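Local coordinates for protein putative agmatinase (Clostridium difficile, PDB 3LHL) that probably hydrolyses agmatine to putrescine and urea, as a manganese-dependent member of the arginase family, at residues A[32-37]-A[262-267]; A[45-50]-A[226-231]. All coordinates share one frame; numbering follows the deposited sequence.

Contact 1 (A[32-37]-A[262-267]); sequences SSMRKE and IACKIL
M34 and E37 of helix 30-38 meet A263 and C264 of helix 258-278, and the two short segments cross at 79° with their axes 9.8 Å apart. Both helices belong to the alpha/beta fold of the arginase family, built on an eight-stranded parallel sheet. Helix 258-278 follows strand 240-247. The backbones come nearest at M34 and C264, whose CA atoms lie 6.1 Å apart.

The contact is mostly buried and apolar. M34 is a selenomethionine. Its CG stands anti to the carbonyl carbon (chi1 -61°), and the chain runs on extended through chi2. This carries the selenium past C264 to A263, where SE lies 3.8 Å from CB of A263. I94 of strand 90-95 and L249 also touch the M34 side chain.

E37 lies at the margin and uses only its aliphatic part here. With CG anti to the backbone N (chi1 174°), its CB and CG lie against the sulfur of C264. T260 and V261 of helix 258-278 touch the same side chain.

The thiol of C264 thus sits between two residues of helix 30-38: SG is 3.7 Å from CB of M34 and 3.6 Å from CG of E37.

Contact 2 (A[45-50]-A[226-231]); sequences SPFLDL and EFQEIF
F47 and Q228 form the main part of this contact, in which the turn between strands 44-45 and 50-51 packs on the junction of helices 224-227 and 229-235. The turn belongs to a small beta hairpin separate from the main parallel sheet, against helix 258-278.

In the stack, the Q228 amide lies over one face of the F47 ring, with the two planes 12° apart. Its CD sits 3.6 Å above the ring plane, over the centre. CG of Q228 adds a CH-pi contact at 3.7 Å from the ring centroid, 23° off the normal. Beyond CG the glutamine chain runs on extended along the ring.

Polar atoms approach the ring rim. The backbone O of Q228 lies 3.1 Å from CE2 of F47. The carboxylate of E229 comes to the edge, near the ring plane, with OE2 3.6 Å from CZ of F47. Its plane is turned 85° from the ring. The CB of E229 points away from the turn, but a bend at chi2 brings the carboxylate back.

The apolar packing is smaller. CD2 of L48 reaches CB of F231 at 4.0 Å. I273 of helix 258-278 also touches L48, while E269 and L270 of that helix touch F231.

Within the turn, OG of S45 accepts from the backbone N of L48 at 3.3 Å, an ST motif, and D49 and L50 face S45 in a G1 beta bulge. From outside the turn, OE1 of E269 is hydrogen-bonded to the same OG.

Across the contact, the ring offers a flat face to an amide and its C-H rim to a carboxylate oxygen. The attraction is therefore probably dispersion with a weak electrostatic part, with no conventional hydrogen bond between the segments.

In the fold
Helix 258-278 connects the two contacts, whose centres lie 16 Å apart. It supplies one side of contact 1, and further along it also borders contact 2. The contacts also meet directly: CG2 of I266 is 3.8 Å from CZ of F231, and its CD1 is 3.9 Å from CE2 of F227. Contact 2 is nested within the chain loop closed by contact 1. The side chains of A263 and Q228 are about 14 Å and 12 Å from a manganese ion. The side chain of M34 is about 9 Å from that of E248, ligand of a manganese ion not bound to this chain in the model. An MPD molecule, probably from the crystallisation liquor, lies about 4 Å from the M34 side chain.

Contact 1 (A[32-37]-A[262-267])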
# COMPACT_ATOMS: atom_id res chain seq x y z
N SER A 32 5.96 -12.91 -5.67
CA SER A 32 6.75 -13.95 -6.31
C SER A 32 7.13 -13.53 -7.73
O SER A 32 8.20 -13.86 -8.23
CB SER A 32 5.99 -15.27 -6.33
OG SER A 32 4.77 -15.13 -7.02
N SER A 33 6.23 -12.81 -8.40
CA SER A 33 6.52 -12.35 -9.74
C SER A 33 7.62 -11.28 -9.67
O SER A 33 8.51 -11.23 -10.52
CB SER A 33 5.26 -11.76 -10.38
OG SER A 33 5.55 -11.22 -11.65
N MSE A 34 7.55 -10.43 -8.65
CA MSE A 34 8.55 -9.38 -8.48
C MSE A 34 9.89 -9.96 -8.04
O MSE A 34 10.94 -9.39 -8.34
CB MSE A 34 8.08 -8.37 -7.43
CG MSE A 34 6.78 -7.66 -7.77
SE MSE A 34 6.20 -6.57 -6.28
CE MSE A 34 4.41 -7.20 -6.07
N ARG A 35 9.84 -11.09 -7.34
CA ARG A 35 11.06 -11.72 -6.84
C ARG A 35 12.04 -12.11 -7.94
O ARG A 35 13.24 -11.86 -7.82
CB ARG A 35 10.71 -12.94 -5.98
CG ARG A 35 11.93 -13.68 -5.46
CD ARG A 35 11.59 -14.64 -4.33
NE ARG A 35 10.93 -13.95 -3.22
CZ ARG A 35 9.64 -14.08 -2.93
NH1 ARG A 35 8.86 -14.87 -3.66
NH2 ARG A 35 9.12 -13.40 -1.91
N LYS A 36 11.54 -12.72 -9.00
CA LYS A 36 12.42 -13.14 -10.09
C LYS A 36 12.79 -11.97 -11.00
O LYS A 36 13.52 -12.14 -11.97
CB LYS A 36 11.76 -14.23 -10.93
CG LYS A 36 10.44 -13.82 -11.57
CD LYS A 36 9.96 -14.87 -12.57
CE LYS A 36 10.91 -14.97 -13.77
NZ LYS A 36 10.41 -15.86 -14.85
N GLU A 37 12.28 -10.79 -10.67
CA GLU A 37 12.53 -9.58 -11.45
C GLU A 37 13.45 -8.60 -10.72
O GLU A 37 14.38 -8.05 -11.30
CB GLU A 37 11.18 -8.90 -11.75
CG GLU A 37 11.27 -7.55 -12.44
CD GLU A 37 11.36 -7.65 -13.95
OE1 GLU A 37 10.48 -8.30 -14.55
OE2 GLU A 37 12.32 -7.09 -14.53
N ILE A 262 7.28 -1.96 -12.80
CA ILE A 262 6.82 -0.75 -12.13
C ILE A 262 6.72 -0.99 -10.62
O ILE A 262 7.15 -0.16 -9.82
CB ILE A 262 5.45 -0.31 -12.67
CG1 ILE A 262 5.58 0.05 -14.16
CG2 ILE A 262 4.92 0.85 -11.85
CD1 ILE A 262 4.28 0.50 -14.82
N ALA A 263 6.15 -2.13 -10.24
CA ALA A 263 6.00 -2.47 -8.83
C ALA A 263 7.37 -2.60 -8.17
O ALA A 263 7.57 -2.19 -7.02
CB ALA A 263 5.21 -3.78 -8.68
N CYS A 264 8.32 -3.17 -8.90
CA CYS A 264 9.66 -3.37 -8.38
C CYS A 264 10.32 -2.03 -8.11
O CYS A 264 10.95 -1.84 -7.07
CB CYS A 264 10.50 -4.18 -9.35
SG CYS A 264 10.06 -5.94 -9.40
N LYS A 265 10.18 -1.10 -9.05
CA LYS A 265 10.79 0.22 -8.89
C LYS A 265 10.12 0.97 -7.74
O LYS A 265 10.79 1.64 -6.96
CB LYS A 265 10.68 1.01 -10.19
CG LYS A 265 11.47 2.31 -10.19
CD LYS A 265 11.42 2.98 -11.57
CE LYS A 265 12.38 4.15 -11.66
NZ LYS A 265 12.51 4.64 -13.06
N ILE A 266 8.80 0.86 -7.65
CA ILE A 266 8.09 1.54 -6.57
C ILE A 266 8.55 0.96 -5.24
O ILE A 266 8.76 1.68 -4.27
CB ILE A 266 6.55 1.39 -6.75
CG1 ILE A 266 6.10 2.25 -7.93
CG2 ILE A 266 5.83 1.81 -5.47
CD1 ILE A 266 4.61 2.18 -8.21
N LEU A 267 8.71 -0.35 -5.20
CA LEU A 267 9.17 -1.01 -3.98
C LEU A 267 10.53 -0.43 -3.57
O LEU A 267 10.75 -0.09 -2.41
CB LEU A 267 9.29 -2.52 -4.21
CG LEU A 267 9.99 -3.33 -3.12
CD1 LEU A 267 9.25 -3.18 -1.80
CD2 LEU A 267 10.06 -4.79 -3.53

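Contact 2 (A[45-50]-A[226-231])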
# COMPACT_ATOMS: atom_id res chain seq x y z
N SER A 45 19.03 4.81 -7.01
CA SER A 45 17.93 5.60 -7.54
C SER A 45 18.44 6.99 -7.89
O SER A 45 18.75 7.79 -7.01
CB SER A 45 16.80 5.71 -6.52
OG SER A 45 15.80 6.61 -6.97
N PRO A 46 18.55 7.28 -9.20
CA PRO A 46 19.02 8.60 -9.63
C PRO A 46 18.03 9.70 -9.29
O PRO A 46 18.41 10.85 -9.07
CB PRO A 46 19.23 8.43 -11.14
CG PRO A 46 18.25 7.34 -11.50
CD PRO A 46 18.39 6.37 -10.35
N PHE A 47 16.75 9.35 -9.22
CA PHE A 47 15.70 10.31 -8.89
C PHE A 47 15.81 10.76 -7.43
O PHE A 47 15.64 11.94 -7.13
CB PHE A 47 14.31 9.68 -9.12
CG PHE A 47 13.16 10.61 -8.82
CD1 PHE A 47 12.96 11.76 -9.57
CD2 PHE A 47 12.25 10.31 -7.80
CE1 PHE A 47 11.88 12.62 -9.31
CE2 PHE A 47 11.16 11.15 -7.53
CZ PHE A 47 10.98 12.31 -8.29
N LEU A 48 16.11 9.84 -6.53
CA LEU A 48 16.23 10.17 -5.11
C LEU A 48 17.68 10.32 -4.65
O LEU A 48 17.94 10.87 -3.58
CB LEU A 48 15.55 9.09 -4.27
CG LEU A 48 14.05 8.85 -4.51
CD1 LEU A 48 13.65 7.50 -3.94
CD2 LEU A 48 13.23 9.97 -3.90
N ASP A 49 18.61 9.82 -5.46
CA ASP A 49 20.03 9.86 -5.15
C ASP A 49 20.28 9.11 -3.84
O ASP A 49 20.93 9.61 -2.92
CB ASP A 49 20.55 11.30 -5.05
CG ASP A 49 22.05 11.37 -4.82
OD1 ASP A 49 22.77 10.44 -5.26
OD2 ASP A 49 22.52 12.35 -4.20
N LEU A 50 19.73 7.90 -3.77
CA LEU A 50 19.87 7.03 -2.61
C LEU A 50 20.17 5.64 -3.16
O LEU A 50 19.80 5.35 -4.30
CB LEU A 50 18.57 7.00 -1.80
CG LEU A 50 18.13 8.31 -1.13
CD1 LEU A 50 16.75 8.14 -0.51
CD2 LEU A 50 19.15 8.72 -0.07
N GLU A 226 4.66 11.24 -12.96
CA GLU A 226 3.89 12.06 -12.04
C GLU A 226 3.86 11.40 -10.66
O GLU A 226 4.06 12.06 -9.64
CB GLU A 226 2.45 12.23 -12.55
CG GLU A 226 2.35 12.93 -13.90
CD GLU A 226 0.97 12.82 -14.52
OE1 GLU A 226 0.52 11.68 -14.78
OE2 GLU A 226 0.33 13.87 -14.75
N PHE A 227 3.63 10.10 -10.63
CA PHE A 227 3.55 9.38 -9.37
C PHE A 227 4.82 9.41 -8.53
O PHE A 227 4.76 9.62 -7.32
CB PHE A 227 3.16 7.91 -9.60
CG PHE A 227 2.88 7.16 -8.33
CD1 PHE A 227 1.69 7.36 -7.63
CD2 PHE A 227 3.83 6.29 -7.80
CE1 PHE A 227 1.45 6.71 -6.42
CE2 PHE A 227 3.59 5.62 -6.59
CZ PHE A 227 2.40 5.84 -5.90
N GLN A 228 5.97 9.20 -9.16
CA GLN A 228 7.23 9.17 -8.41
C GLN A 228 7.48 10.43 -7.59
O GLN A 228 8.27 10.42 -6.65
CB GLN A 228 8.41 8.89 -9.35
CG GLN A 228 8.98 10.09 -10.06
CD GLN A 228 10.09 9.70 -11.02
OE1 GLN A 228 10.85 8.77 -10.75
NE2 GLN A 228 10.21 10.43 -12.12
N GLU A 229 6.80 11.52 -7.94
CA GLU A 229 6.95 12.77 -7.20
C GLU A 229 6.59 12.60 -5.73
O GLU A 229 7.09 13.32 -4.87
CB GLU A 229 6.06 13.86 -7.81
CG GLU A 229 6.58 14.42 -9.12
CD GLU A 229 7.98 15.00 -8.98
OE1 GLU A 229 8.23 15.74 -8.01
OE2 GLU A 229 8.84 14.70 -9.84
N ILE A 230 5.71 11.65 -5.42
CA ILE A 230 5.33 11.44 -4.02
C ILE A 230 6.52 10.94 -3.22
O ILE A 230 6.60 11.15 -2.01
CB ILE A 230 4.16 10.44 -3.86
CG1 ILE A 230 4.62 9.01 -4.15
CG2 ILE A 230 3.02 10.83 -4.78
CD1 ILE A 230 3.69 7.95 -3.59
N PHE A 231 7.46 10.28 -3.90
CA PHE A 231 8.63 9.77 -3.20
C PHE A 231 9.51 10.94 -2.76
O PHE A 231 10.06 10.93 -1.65
CB PHE A 231 9.42 8.81 -4.09
CG PHE A 231 8.62 7.62 -4.53
CD1 PHE A 231 7.77 6.97 -3.64
CD2 PHE A 231 8.72 7.15 -5.84
CE1 PHE A 231 7.03 5.86 -4.04
CE2 PHE A 231 7.99 6.04 -6.25
CZ PHE A 231 7.14 5.40 -5.35